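Local coordinates for protein leucyl-tRNA synthetase subunit alpha (Aquifex aeolicus, PDB 3O0A) that probably removes wrong amino acids from mischarged tRNA-Leu by hydrolysis, as the CP1 editing domain of the enzyme that joins leucine to its tRNA, at residues Thr44-Pro47 with Asp48-Phe51; His145-Arg148 with Asp149-Ala153. All blocks are in the same frame, centred on the assembly; numbering follows the deposited sequence.

Contact 1 (44-51) and contact 2 (145-153) show how an editing domain can bring together two short, sequence-distant elements. Contact 1 comes first, in the loop that leaves strand 37-44; contact 2 follows strand 138-141 and opens helix 147-156. Their centres lie about 14 Å apart, and Arg-46 NH1 packs 4.3 Å from His-145 O. Strand 138-141 and the turn after it connect them: Thr-49 touches Met-140 and Val-142, while Asp-149 touches Cys-141 and bonds to the backbone of Val-142. Residues 44-49 form the threonine-rich segment of leucyl-tRNA synthetase editing domains, and the closeness of the two contacts is consistent with two walls of one hydrolytic pocket.

Contact 1 of 2, residues Thr44-Pro47 with Asp48-Phe51; sequences TTRP and DTVF
Arg-46, Asp-48 and Thr-49 meet in the threonine-rich TTRPDT sequence, a hallmark of the editing domains of leucyl-tRNA synthetases, where it turns from a loop into a 3-10 segment. The turn is drawn in by a carbonyl. Arg-46 O accepts Thr-49 N at 3.0 Å, from above the carbonyl plane, and also the hydroxyl Thr-49 OG1 at 2.7 Å, which lies in that plane; two donors of one residue thus grip one oxygen from different directions. The hydroxyl gets there because OG1 sits between the backbone N and the carbonyl carbon (chi1 69°), which also sends CG2 outward over one face of the Arg-46 guanidinium, 3.4 Å from its NH2. One residue later the turn repeats, with Val-50 N bonded to Pro-47 O at 3.2 Å.

Beside this backbone runs a side-on salt bridge. Arg-46 NE reaches the syn lone pair of Asp-48 OD1 at 2.9 Å, and Arg-46 NH2 reaches Asp-48 OD2 at 3.0 Å, also on the syn side but tilted out of the carboxylate plane. Both oxygens stay close to the guanidinium plane, although the two groups are twisted 37° apart. The arginine chain bends at both chi2 and chi3, folding back to present this edge to a partner only two residues on, and the paired bonds together with the methyl over the face should restrict its rotation. Ahead of the turn, Thr-44 OG1 accepts Arg-46 N at 2.8 Å, an ST turn at the end of strand 37-44.

Helix 194-207 covers Pro-47, Asp-48 and Val-50 through Thr-202, Lys-198 and Ile-201, strand 6-13 supports Val-50 with Ile-8 and Phe-10, and Met-140 of strand 138-141 packs against Thr-44, Thr-49 and Val-50.

Contact 2 of 2, residues His145-Arg148 with Asp149-Ala153; sequences HDQR and DWEFA
Asp-146 caps the N-terminus of helix 147-156 by accepting Asp-149 N at its OD1, 3.1 Å away, with the donor above the carboxylate plane. This is the close-packed half, built on the buried Asp-149. The carboxylates of the two aspartates stack with planes 24° apart, and Asp-149 OD2 lies 3.2 Å from Asp-146 CB. Donors surround Asp-149: Tyr-129 OH bonds to OD1 and the backbone N of Val-142 to OD2, and water 1 donates to Asp-149 OD1 at 2.9 Å and weakly to Asp-146 OD1. The first full helical turn closes with Trp-150 N on Asp-146 O, at 2.8 Å.

Round the helix lies the outer side, where Arg-148 is exposed. Gln-147 bends at chi2 and swings its amide to Glu-151, where NE2 makes a nearly straight bond to OE2 (3.1 Å, 173°); Gln-147 OE1 accepts from Ala-176 N. Glu-151 OE2 lies in the amide plane of Gln-147, while NE2 comes from above the carboxylate plane; the two planes are 82° apart. Water 2 is held only weakly, between Glu-151 OE2 and NH1 of the exposed Arg-148. An alanine in place of Glu-151 would probably leave Gln-147 NE2 without this acceptor and its amide freer to turn.

Asp-149 lies against Ile-139 and Cys-141 of strand 138-141, Trp-150 NE1 bonds to Phe-172 O, and Phe-152 meets the rings of Tyr-129, in a loop, and Tyr-156, of the same helix.

Contact 1 of 2, residues Thr44-Pro47 with Asp48-Phe51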
ATOM      1  N   THR A  44      -2.382   9.086  -2.727  1.00 16.53           N
ATOM      2  CA  THR A  44      -1.436   8.954  -3.842  1.00 17.27           C
ATOM      3  C   THR A  44      -1.580  10.080  -4.850  1.00 18.21           C
ATOM      4  O   THR A  44      -2.688  10.500  -5.143  1.00 18.54           O
ATOM      5  CB  THR A  44      -1.577   7.581  -4.586  1.00 17.25           C
ATOM      6  OG1 THR A  44      -0.619   7.513  -5.654  1.00 18.29           O
ATOM      7  CG2 THR A  44      -2.982   7.373  -5.144  1.00 17.20           C
ATOM      8  N   THR A  45      -0.458  10.558  -5.386  1.00 18.61           N
ATOM      9  CA  THR A  45      -0.492  11.492  -6.513  1.00 20.26           C
ATOM     10  C   THR A  45      -0.441  10.717  -7.830  1.00 19.74           C
ATOM     11  O   THR A  45      -0.393  11.314  -8.909  1.00 21.02           O
ATOM     12  CB  THR A  45       0.669  12.512  -6.462  1.00 21.23           C
ATOM     13  OG1 THR A  45       1.923  11.817  -6.519  1.00 22.35           O
ATOM     14  CG2 THR A  45       0.597  13.323  -5.173  1.00 22.27           C
ATOM     15  N   ARG A  46      -0.452   9.387  -7.723  1.00 18.72           N
ATOM     16  CA  ARG A  46      -0.381   8.500  -8.886  1.00 18.36           C
ATOM     17  C   ARG A  46      -1.532   7.481  -8.949  1.00 17.17           C
ATOM     18  O   ARG A  46      -1.295   6.270  -9.025  1.00 16.78           O
ATOM     19  CB  ARG A  46       0.977   7.792  -8.936  1.00 18.70           C
ATOM     20  CG  ARG A  46       2.189   8.713  -9.236  1.00 20.23           C
ATOM     21  CD  ARG A  46       2.065   9.474 -10.555  1.00 22.42           C
ATOM     22  NE  ARG A  46       1.886   8.610 -11.723  1.00 22.08           N
ATOM     23  CZ  ARG A  46       2.870   7.996 -12.382  1.00 24.03           C
ATOM     24  NH1 ARG A  46       4.140   8.119 -11.996  1.00 24.98           N
ATOM     25  NH2 ARG A  46       2.580   7.249 -13.442  1.00 24.04           N
ATOM     26  N   PRO A  47      -2.787   7.966  -8.949  1.00 16.22           N
ATOM     27  CA  PRO A  47      -3.890   7.009  -8.990  1.00 15.32           C
ATOM     28  C   PRO A  47      -3.943   6.236 -10.319  1.00 15.37           C
ATOM     29  O   PRO A  47      -4.552   5.168 -10.381  1.00 14.75           O
ATOM     30  CB  PRO A  47      -5.117   7.902  -8.795  1.00 15.65           C
ATOM     31  CG  PRO A  47      -4.707   9.223  -9.370  1.00 16.47           C
ATOM     32  CD  PRO A  47      -3.276   9.357  -8.949  1.00 17.12           C
ATOM     33  N   ASP A  48      -3.294   6.774 -11.359  1.00 16.08           N
ATOM     34  CA  ASP A  48      -3.150   6.085 -12.642  1.00 16.79           C
ATOM     35  C   ASP A  48      -2.395   4.754 -12.534  1.00 16.83           C
ATOM     36  O   ASP A  48      -2.491   3.919 -13.432  1.00 17.57           O
ATOM     37  CB  ASP A  48      -2.484   6.994 -13.702  1.00 18.01           C
ATOM     38  CG  ASP A  48      -1.127   7.556 -13.253  1.00 19.00           C
ATOM     39  OD1 ASP A  48      -0.919   7.839 -12.051  1.00 17.65           O
ATOM     40  OD2 ASP A  48      -0.262   7.746 -14.125  1.00 21.74           O
ATOM     41  N   THR A  49      -1.675   4.559 -11.427  1.00 16.23           N
ATOM     42  CA  THR A  49      -0.855   3.362 -11.205  1.00 16.20           C
ATOM     43  C   THR A  49      -1.484   2.347 -10.234  1.00 14.43           C
ATOM     44  O   THR A  49      -0.837   1.355  -9.860  1.00 14.86           O
ATOM     45  CB  THR A  49       0.565   3.726 -10.702  1.00 16.49           C
ATOM     46  OG1 THR A  49       0.506   4.264  -9.373  1.00 17.23           O
ATOM     47  CG2 THR A  49       1.239   4.734 -11.653  1.00 19.44           C
ATOM     48  N   VAL A  50      -2.735   2.582  -9.838  1.00 13.71           N
ATOM     49  CA  VAL A  50      -3.353   1.782  -8.766  1.00 12.50           C
ATOM     50  C   VAL A  50      -3.393   0.276  -9.099  1.00 13.01           C
ATOM     51  O   VAL A  50      -3.261  -0.572  -8.211  1.00 12.39           O
ATOM     52  CB  VAL A  50      -4.760   2.322  -8.375  1.00 12.39           C
ATOM     53  CG1 VAL A  50      -5.756   2.122  -9.512  1.00 12.54           C
ATOM     54  CG2 VAL A  50      -5.270   1.648  -7.049  1.00 12.48           C
ATOM     55  N   PHE A  51      -3.556  -0.059 -10.381  1.00 13.77           N
ATOM     56  CA  PHE A  51      -3.592  -1.475 -10.756  1.00 14.44           C
ATOM     57  C   PHE A  51      -2.226  -2.133 -10.571  1.00 15.49           C
ATOM     58  O   PHE A  51      -2.123  -3.360 -10.555  1.00 16.55           O
ATOM     59  CB  PHE A  51      -4.092  -1.660 -12.190  1.00 14.83           C
ATOM     60  CG  PHE A  51      -5.571  -1.412 -12.354  1.00 14.62           C
ATOM     61  CD1 PHE A  51      -6.062  -0.116 -12.498  1.00 13.65           C
ATOM     62  CD2 PHE A  51      -6.473  -2.485 -12.382  1.00 14.94           C
ATOM     63  CE1 PHE A  51      -7.441   0.126 -12.658  1.00 13.97           C
ATOM     64  CE2 PHE A  51      -7.855  -2.263 -12.553  1.00 14.63           C
ATOM     65  CZ  PHE A  51      -8.343  -0.949 -12.685  1.00 13.80           C
TER

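Contact 2 of 2, residues His145-Arg148 with Asp149-Ala153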
ATOM      1  N   HIS A 145       6.909   1.749 -10.928  1.00 21.79           N
ATOM      2  CA  HIS A 145       6.778   3.173 -11.263  1.00 22.03           C
ATOM      3  C   HIS A 145       7.149   4.145 -10.148  1.00 22.25           C
ATOM      4  O   HIS A 145       6.955   5.357 -10.285  1.00 22.76           O
ATOM      5  CB  HIS A 145       5.350   3.435 -11.770  1.00 21.55           C
ATOM      6  CG  HIS A 145       4.952   2.514 -12.877  1.00 22.16           C
ATOM      7  ND1 HIS A 145       5.619   2.482 -14.084  1.00 23.32           N
ATOM      8  CD2 HIS A 145       3.993   1.561 -12.950  1.00 21.40           C
ATOM      9  CE1 HIS A 145       5.079   1.558 -14.857  1.00 23.83           C
ATOM     10  NE2 HIS A 145       4.087   0.989 -14.195  1.00 21.95           N
ATOM     11  N   ASP A 146       7.676   3.613  -9.046  1.00 22.11           N
ATOM     12  CA  ASP A 146       8.133   4.435  -7.931  1.00 22.91           C
ATOM     13  C   ASP A 146       9.498   3.887  -7.496  1.00 23.82           C
ATOM     14  O   ASP A 146       9.613   2.718  -7.109  1.00 23.50           O
ATOM     15  CB  ASP A 146       7.098   4.406  -6.793  1.00 21.31           C
ATOM     16  CG  ASP A 146       7.447   5.341  -5.621  1.00 23.21           C
ATOM     17  OD1 ASP A 146       8.535   5.204  -5.024  1.00 25.18           O
ATOM     18  OD2 ASP A 146       6.593   6.184  -5.254  1.00 25.99           O
ATOM     19  N   GLN A 147      10.529   4.727  -7.608  1.00 25.25           N
ATOM     20  CA  GLN A 147      11.900   4.319  -7.316  1.00 26.75           C
ATOM     21  C   GLN A 147      12.107   3.853  -5.879  1.00 26.07           C
ATOM     22  O   GLN A 147      12.801   2.860  -5.652  1.00 26.57           O
ATOM     23  CB  GLN A 147      12.906   5.421  -7.681  1.00 28.10           C
ATOM     24  CG  GLN A 147      14.362   4.977  -7.564  1.00 29.83           C
ATOM     25  CD  GLN A 147      14.711   3.804  -8.473  1.00 31.32           C
ATOM     26  OE1 GLN A 147      14.142   3.642  -9.553  1.00 33.68           O
ATOM     27  NE2 GLN A 147      15.667   2.990  -8.041  1.00 31.82           N
ATOM     28  N   ARG A 148      11.516   4.566  -4.919  1.00 25.42           N
ATOM     29  CA  ARG A 148      11.583   4.171  -3.506  1.00 25.09           C
ATOM     30  C   ARG A 148      10.968   2.775  -3.335  1.00 23.78           C
ATOM     31  O   ARG A 148      11.539   1.919  -2.658  1.00 24.02           O
ATOM     32  CB  ARG A 148      10.857   5.184  -2.604  1.00 25.30           C
ATOM     33  CG  ARG A 148      11.212   6.656  -2.840  1.00 29.96           C
ATOM     34  CD  ARG A 148      12.426   7.070  -2.023  1.00 35.24           C
ATOM     35  NE  ARG A 148      12.600   8.523  -1.974  1.00 40.65           N
ATOM     36  CZ  ARG A 148      13.421   9.222  -2.758  1.00 44.55           C
ATOM     37  NH1 ARG A 148      14.164   8.608  -3.676  1.00 47.01           N
ATOM     38  NH2 ARG A 148      13.510  10.546  -2.624  1.00 46.40           N
ATOM     39  N   ASP A 149       9.820   2.544  -3.977  1.00 22.74           N
ATOM     40  CA  ASP A 149       9.113   1.257  -3.878  1.00 21.68           C
ATOM     41  C   ASP A 149       9.871   0.147  -4.605  1.00 22.11           C
ATOM     42  O   ASP A 149       9.860  -1.011  -4.190  1.00 21.78           O
ATOM     43  CB  ASP A 149       7.692   1.363  -4.462  1.00 20.83           C
ATOM     44  CG  ASP A 149       6.784   2.317  -3.684  1.00 20.74           C
ATOM     45  OD1 ASP A 149       7.000   2.567  -2.473  1.00 21.55           O
ATOM     46  OD2 ASP A 149       5.815   2.807  -4.286  1.00 18.40           O
ATOM     47  N   TRP A 150      10.500   0.498  -5.722  1.00 23.14           N
ATOM     48  CA  TRP A 150      11.282  -0.453  -6.493  1.00 24.28           C
ATOM     49  C   TRP A 150      12.423  -1.014  -5.640  1.00 24.93           C
ATOM     50  O   TRP A 150      12.638  -2.223  -5.592  1.00 24.83           O
ATOM     51  CB  TRP A 150      11.858   0.226  -7.733  1.00 25.71           C
ATOM     52  CG  TRP A 150      12.563  -0.714  -8.631  1.00 27.65           C
ATOM     53  CD1 TRP A 150      12.038  -1.380  -9.700  1.00 28.84           C
ATOM     54  CD2 TRP A 150      13.945  -1.094  -8.560  1.00 29.73           C
ATOM     55  NE1 TRP A 150      13.003  -2.156 -10.295  1.00 30.41           N
ATOM     56  CE2 TRP A 150      14.181  -2.005  -9.612  1.00 30.72           C
ATOM     57  CE3 TRP A 150      15.000  -0.761  -7.701  1.00 29.08           C
ATOM     58  CZ2 TRP A 150      15.442  -2.581  -9.843  1.00 32.64           C
ATOM     59  CZ3 TRP A 150      16.258  -1.338  -7.927  1.00 31.26           C
ATOM     60  CH2 TRP A 150      16.460  -2.238  -8.989  1.00 32.54           C
ATOM     61  N   GLU A 151      13.126  -0.115  -4.960  1.00 25.47           N
ATOM     62  CA  GLU A 151      14.269  -0.487  -4.116  1.00 26.86           C
ATOM     63  C   GLU A 151      13.845  -1.349  -2.927  1.00 25.55           C
ATOM     64  O   GLU A 151      14.540  -2.306  -2.562  1.00 26.72           O
ATOM     65  CB  GLU A 151      14.996   0.772  -3.646  1.00 27.98           C
ATOM     66  CG  GLU A 151      15.722   1.501  -4.775  1.00 31.61           C
ATOM     67  CD  GLU A 151      16.037   2.956  -4.454  1.00 35.06           C
ATOM     68  OE1 GLU A 151      15.530   3.499  -3.444  1.00 34.86           O
ATOM     69  OE2 GLU A 151      16.790   3.567  -5.235  1.00 38.74           O
ATOM     70  N   PHE A 152      12.705  -1.015  -2.329  1.00 23.58           N
ATOM     71  CA  PHE A 152      12.145  -1.838  -1.267  1.00 21.79           C
ATOM     72  C   PHE A 152      11.781  -3.227  -1.786  1.00 21.33           C
ATOM     73  O   PHE A 152      12.085  -4.228  -1.136  1.00 20.86           O
ATOM     74  CB  PHE A 152      10.927  -1.173  -0.624  1.00 20.43           C
ATOM     75  CG  PHE A 152      10.502  -1.827   0.670  1.00 20.34           C
ATOM     76  CD1 PHE A 152      11.117  -1.478   1.873  1.00 20.61           C
ATOM     77  CD2 PHE A 152       9.498  -2.796   0.683  1.00 20.40           C
ATOM     78  CE1 PHE A 152      10.731  -2.085   3.073  1.00 19.16           C
ATOM     79  CE2 PHE A 152       9.107  -3.406   1.880  1.00 20.74           C
ATOM     80  CZ  PHE A 152       9.724  -3.045   3.071  1.00 19.20           C
ATOM     81  N   ALA A 153      11.141  -3.284  -2.954  1.00 21.46           N
ATOM     82  CA  ALA A 153      10.735  -4.558  -3.552  1.00 22.04           C
ATOM     83  C   ALA A 153      11.940  -5.434  -3.897  1.00 24.31           C
ATOM     84  O   ALA A 153      11.885  -6.653  -3.743  1.00 24.41           O
ATOM     85  CB  ALA A 153       9.856  -4.330  -4.792  1.00 22.42           C
TER
HETATM   86  O   HOH W   1       7.142   5.413  -2.316  1.00 28.17           O
HETATM   87  O   HOH W   2      15.527   6.610  -4.675  1.00 43.33           O